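Local coordinates for endonuclease V (PDB 6OZE), which cleaves inosine-containing RNA as a metal-dependent endoribonuclease, probably through the RNase H-like core of its family, at residues A[115-120]-A[128-133]; A[141-146]-A[199-204]. The protein carries 4 engineered substitutions. All coordinates share one frame; numbering follows the deposited sequence. Where two conformers were deposited one is given.

Contact 1: residues A[115-120]-A[128-133]; sequences LLVDGN and FGVASH. Engineered in segment 128-133: Ser132 (natural residue Cys).
Val117 holds CG1 anti to its own nitrogen (chi1 179°), which brings that methyl over the first turn of helix 130-138, against Val130 CG1. Val130 CG1 sits between the backbone nitrogen and carbonyl carbon of its residue (chi1 57°), which points it at Gly119 CA, just beyond the strand, at 3.5 Å. Hydrogen atoms alone on Gly119 make that approach possible, since a side chain there would run into the same methyl. Beside this pair, Val117 CB rests 3.8 Å from Ala131 CB. An alanine in place of Val117 would keep the CB contact, but losing both methyls would probably open a gap beside Ala131 and leave Val130 CG1 without its apolar mate on the strand. The one polar link is Ala131 N to Asn120 O, 2.9 Å, with the N-H entering above the carbonyl plane; Val130 N is also near this oxygen but poorly aimed. Gly129, the N-cap residue, brings its CA to 3.4 Å from Asn120 O in a CA-H...O contact. The contact closes the first half of a beta-alpha-beta unit: strand 115-118 lies between strands 39-47 and 142-146, while Val130 also packs on Glu92 and Val93 of helix 89-106.

Contact 2: residues A[141-146]-A[199-204]; sequences PCVGVA and LYISVG
Ala146 O takes the shortest polar bond between the strands, 2.7 Å from Tyr200 N and nearly straight at 174°. The CA of Leu199 adds a weaker CA-H...O approach to the same oxygen, which also lies at the edge of the Tyr200 ring. The reciprocal bond, Ala146 N to Tyr200 O, completes this antiparallel hydrogen-bonded pair. At the next hydrogen-bonded pair, two residues along, Gly144 and Ser202 bond both ways: Gly144 N meets Ser202 O at 2.8 Å, almost along the C=O axis, and Ser202 N returns to Gly144 O at 3.0 Å. Ile201 CA makes a weaker CA-H...O contact with Gly144 O at 3.3 Å. At the far end Gly204 N reaches Cys142 O from above the carbonyl plane, a more bent bond (132°).

Val145 and Ile201, a non-hydrogen-bonded pair, lie side by side on one face of the sheet. With CG1 anti to the carbonyl carbon (chi1 -52°), Ile201 starts its longer branch alongside Val145, and the further turn about chi2 carries CD1 to 4.0 Å from Val145 CG1. That same valine methyl meets Leu199 CD1, while Ile201 CG2 turns to Val143 CG1 at 3.8 Å. On the other face Ala146 CB and Tyr200 CB are neighbours; the Tyr200 hydroxyl is hydrogen-bonded to His161 NE2, and Ser202 OG to Gly121 N.

These two strands lie in the middle of the mixed sheet of an RNase H-like fold. Strand 142-146 pairs in parallel with strand 115-118 on its other edge, and strand 199-205 continues antiparallel to strand 184-189. Helix 209-218 packs over Val143 and Ile201.

In the fold
Both contacts lie near the centre of the chain, about 6 Å apart between centres, but contact 2 is wholly buried, while contact 1 is buried at the helix and Val117 and partly exposed from Asp118 into the loop. Contact 1 sets a helix start on a strand with methyl packing and a single backbone bond; contact 2 zips two strands together through five backbone hydrogen bonds, with apolar packing along one face. They meet through the parallel pairing of strands 115-118 and 142-146, which helix 130-138 joins in sequence, and through the probable hydrogen bond from engineered Ser132 OG to Gly204 O. Contact 1 is local; contact 2 brings in a strand over fifty residues later.

Contact 1: residues A[115-120]-A[128-133]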
loop_
_atom_site.group_PDB
_atom_site.type_symbol
_atom_site.label_atom_id
_atom_site.label_comp_id
_atom_site.label_asym_id
_atom_site.label_seq_id
_atom_site.Cartn_x
_atom_site.Cartn_y
_atom_site.Cartn_z
ATOM N N LEU A 115 7.785 -2.857 0.012
ATOM C CA LEU A 115 7.031 -1.747 -0.553
ATOM C C LEU A 115 5.912 -1.373 0.400
ATOM O O LEU A 115 5.170 -2.247 0.862
ATOM C CB LEU A 115 6.381 -2.142 -1.886
ATOM C CG LEU A 115 7.285 -2.502 -3.059
ATOM C CD1 LEU A 115 6.410 -2.935 -4.253
ATOM C CD2 LEU A 115 8.136 -1.306 -3.423
ATOM N N LEU A 116 5.773 -0.082 0.652
ATOM C CA LEU A 116 4.574 0.474 1.263
ATOM C C LEU A 116 3.686 0.968 0.126
ATOM O O LEU A 116 4.110 1.809 -0.683
ATOM C CB LEU A 116 4.910 1.616 2.214
ATOM C CG LEU A 116 5.869 1.287 3.367
ATOM C CD1 LEU A 116 5.931 2.470 4.337
ATOM C CD2 LEU A 116 5.469 0.003 4.117
ATOM N N VAL A 117 2.463 0.458 0.074
ATOM C CA VAL A 117 1.551 0.673 -1.048
ATOM C C VAL A 117 0.395 1.533 -0.579
ATOM O O VAL A 117 -0.243 1.222 0.434
ATOM C CB VAL A 117 1.022 -0.674 -1.549
ATOM C CG1 VAL A 117 0.039 -0.479 -2.703
ATOM C CG2 VAL A 117 2.169 -1.524 -1.973
ATOM N N ASP A 118 0.119 2.611 -1.308
ATOM C CA ASP A 118 -1.090 3.378 -1.051
ATOM C C ASP A 118 -2.286 2.563 -1.527
ATOM O O ASP A 118 -2.662 2.632 -2.700
ATOM C CB ASP A 118 -1.031 4.740 -1.746
ATOM C CG ASP A 118 -2.223 5.629 -1.402
ATOM O OD1 ASP A 118 -3.135 5.187 -0.671
ATOM O OD2 ASP A 118 -2.247 6.785 -1.860
ATOM N N GLY A 119 -2.875 1.797 -0.623
ATOM C CA GLY A 119 -3.912 0.846 -0.971
ATOM C C GLY A 119 -3.980 -0.228 0.092
ATOM O O GLY A 119 -3.209 -0.236 1.046
ATOM N N ASN A 120 -4.933 -1.136 -0.081
ATOM C CA ASN A 120 -5.121 -2.181 0.911
ATOM C C ASN A 120 -4.520 -3.497 0.431
ATOM O O ASN A 120 -4.342 -3.735 -0.769
ATOM C CB ASN A 120 -6.602 -2.400 1.218
ATOM C CG ASN A 120 -7.249 -1.215 1.896
ATOM O OD1 ASN A 120 -7.273 -1.112 3.133
ATOM N ND2 ASN A 120 -7.823 -0.326 1.089
ATOM N N PHE A 128 -7.904 -9.531 -1.222
ATOM C CA PHE A 128 -6.822 -9.453 -2.209
ATOM C C PHE A 128 -6.789 -8.080 -2.887
ATOM O O PHE A 128 -7.103 -7.906 -4.073
ATOM C CB PHE A 128 -6.923 -10.584 -3.235
ATOM C CG PHE A 128 -5.641 -10.834 -3.969
ATOM C CD1 PHE A 128 -4.527 -11.305 -3.284
ATOM C CD2 PHE A 128 -5.539 -10.595 -5.329
ATOM C CE1 PHE A 128 -3.329 -11.525 -3.942
ATOM C CE2 PHE A 128 -4.342 -10.815 -5.986
ATOM C CZ PHE A 128 -3.245 -11.292 -5.298
ATOM N N GLY A 129 -6.351 -7.067 -2.143
ATOM C CA GLY A 129 -6.256 -5.725 -2.667
ATOM C C GLY A 129 -4.939 -5.463 -3.385
ATOM O O GLY A 129 -4.087 -6.340 -3.535
ATOM N N VAL A 130 -4.773 -4.203 -3.794
ATOM C CA VAL A 130 -3.629 -3.795 -4.612
ATOM C C VAL A 130 -2.304 -4.195 -3.974
ATOM O O VAL A 130 -1.371 -4.623 -4.662
ATOM C CB VAL A 130 -3.702 -2.289 -4.932
ATOM C CG1 VAL A 130 -3.765 -1.471 -3.639
ATOM C CG2 VAL A 130 -2.525 -1.852 -5.802
ATOM N N ALA A 131 -2.181 -4.036 -2.654
ATOM C CA ALA A 131 -0.901 -4.336 -2.021
ATOM C C ALA A 131 -0.577 -5.827 -2.099
ATOM O O ALA A 131 0.590 -6.205 -2.258
ATOM C CB ALA A 131 -0.906 -3.848 -0.565
ATOM N N SER A 132 -1.587 -6.687 -1.972
ATOM C CA SER A 132 -1.360 -8.124 -2.080
ATOM C C SER A 132 -1.109 -8.525 -3.523
ATOM O O SER A 132 -0.264 -9.385 -3.804
ATOM C CB SER A 132 -2.585 -8.876 -1.579
ATOM O OG SER A 132 -2.685 -8.724 -0.174
ATOM N N HIS A 133 -1.865 -7.924 -4.439
ATOM C CA HIS A 133 -1.755 -8.242 -5.854
ATOM C C HIS A 133 -0.383 -7.832 -6.376
ATOM O O HIS A 133 0.288 -8.610 -7.071
ATOM C CB HIS A 133 -2.879 -7.491 -6.571
ATOM C CG HIS A 133 -3.268 -8.048 -7.910
ATOM N ND1 HIS A 133 -4.585 -8.130 -8.301
ATOM C CD2 HIS A 133 -2.535 -8.531 -8.939
ATOM C CE1 HIS A 133 -4.651 -8.632 -9.526
ATOM N NE2 HIS A 133 -3.420 -8.899 -9.926
#

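Contact 2: residues A[141-146]-A[199-204]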
loop_
_atom_site.group_PDB
_atom_site.type_symbol
_atom_site.label_atom_id
_atom_site.label_comp_id
_atom_site.label_asym_id
_atom_site.label_seq_id
_atom_site.Cartn_x
_atom_site.Cartn_y
_atom_site.Cartn_z
ATOM N N PRO A 141 8.065 -8.295 -0.234
ATOM C CA PRO A 141 7.281 -7.908 0.938
ATOM C C PRO A 141 6.540 -6.614 0.655
ATOM O O PRO A 141 7.108 -5.646 0.135
ATOM C CB PRO A 141 8.350 -7.717 2.018
ATOM C CG PRO A 141 9.455 -8.662 1.606
ATOM C CD PRO A 141 9.482 -8.538 0.096
ATOM N N CYS A 142 5.234 -6.612 0.930
ATOM C CA CYS A 142 4.409 -5.444 0.658
ATOM C C CYS A 142 3.430 -5.230 1.798
ATOM O O CYS A 142 2.876 -6.192 2.337
ATOM C CB CYS A 142 3.590 -5.603 -0.628
ATOM S SG CYS A 142 4.485 -5.348 -2.168
ATOM N N VAL A 143 3.216 -3.960 2.131
ATOM C CA VAL A 143 2.295 -3.537 3.181
ATOM C C VAL A 143 1.255 -2.618 2.556
ATOM O O VAL A 143 1.607 -1.669 1.837
ATOM C CB VAL A 143 3.057 -2.779 4.276
ATOM C CG1 VAL A 143 2.081 -2.243 5.340
ATOM C CG2 VAL A 143 4.112 -3.679 4.888
ATOM N N GLY A 144 -0.016 -2.880 2.849
ATOM C CA GLY A 144 -1.070 -1.968 2.451
ATOM C C GLY A 144 -1.244 -0.866 3.477
ATOM O O GLY A 144 -1.453 -1.141 4.666
ATOM N N VAL A 145 -1.113 0.386 3.049
ATOM C CA VAL A 145 -1.293 1.554 3.905
ATOM C C VAL A 145 -2.462 2.334 3.332
ATOM O O VAL A 145 -2.331 2.980 2.284
ATOM C CB VAL A 145 -0.032 2.434 3.948
ATOM C CG1 VAL A 145 -0.250 3.654 4.850
ATOM C CG2 VAL A 145 1.177 1.612 4.373
ATOM N N ALA A 146 -3.603 2.283 4.008
ATOM C CA ALA A 146 -4.806 2.952 3.547
ATOM C C ALA A 146 -5.138 4.129 4.453
ATOM O O ALA A 146 -4.938 4.080 5.674
ATOM C CB ALA A 146 -5.991 1.987 3.458
ATOM N N LEU A 199 -4.140 5.544 10.262
ATOM C CA LEU A 199 -3.977 4.823 9.013
ATOM C C LEU A 199 -4.502 3.408 9.192
ATOM O O LEU A 199 -4.553 2.876 10.300
ATOM C CB LEU A 199 -2.500 4.728 8.653
ATOM C CG LEU A 199 -1.657 5.989 8.732
ATOM C CD1 LEU A 199 -0.200 5.620 8.474
ATOM C CD2 LEU A 199 -2.133 6.998 7.713
ATOM N N TYR A 200 -4.902 2.789 8.092
ATOM C CA TYR A 200 -5.417 1.423 8.138
ATOM C C TYR A 200 -4.410 0.526 7.431
ATOM O O TYR A 200 -4.211 0.628 6.207
ATOM C CB TYR A 200 -6.820 1.345 7.540
ATOM C CG TYR A 200 -7.766 2.210 8.317
ATOM C CD1 TYR A 200 -8.366 1.738 9.482
ATOM C CD2 TYR A 200 -8.003 3.527 7.954
ATOM C CE1 TYR A 200 -9.208 2.531 10.222
ATOM C CE2 TYR A 200 -8.847 4.328 8.694
ATOM C CZ TYR A 200 -9.448 3.826 9.833
ATOM O OH TYR A 200 -10.289 4.617 10.579
ATOM N N ILE A 201 -3.764 -0.341 8.202
ATOM C CA ILE A 201 -2.628 -1.128 7.742
ATOM C C ILE A 201 -3.073 -2.570 7.559
ATOM O O ILE A 201 -3.753 -3.128 8.424
ATOM C CB ILE A 201 -1.485 -1.071 8.773
ATOM C CG1 ILE A 201 -1.152 0.385 9.146
ATOM C CG2 ILE A 201 -0.261 -1.853 8.254
ATOM C CD1 ILE A 201 -0.846 1.269 7.970
ATOM N N SER A 202 -2.668 -3.187 6.442
ATOM C CA SER A 202 -2.939 -4.606 6.280
ATOM C C SER A 202 -1.791 -5.258 5.528
ATOM O O SER A 202 -0.998 -4.584 4.859
ATOM C CB SER A 202 -4.289 -4.850 5.608
ATOM O OG SER A 202 -4.298 -4.271 4.304
ATOM N N VAL A 203 -1.675 -6.575 5.703
ATOM C CA VAL A 203 -0.621 -7.326 5.030
ATOM C C VAL A 203 -0.897 -7.349 3.539
ATOM O O VAL A 203 -2.011 -7.659 3.107
ATOM C CB VAL A 203 -0.559 -8.760 5.567
ATOM C CG1 VAL A 203 0.371 -9.609 4.709
ATOM C CG2 VAL A 203 -0.116 -8.767 7.032
ATOM N N GLY A 204 0.128 -7.046 2.750
ATOM C CA GLY A 204 0.077 -7.337 1.336
ATOM C C GLY A 204 0.624 -8.723 1.062
ATOM O O GLY A 204 -0.105 -9.619 0.628
#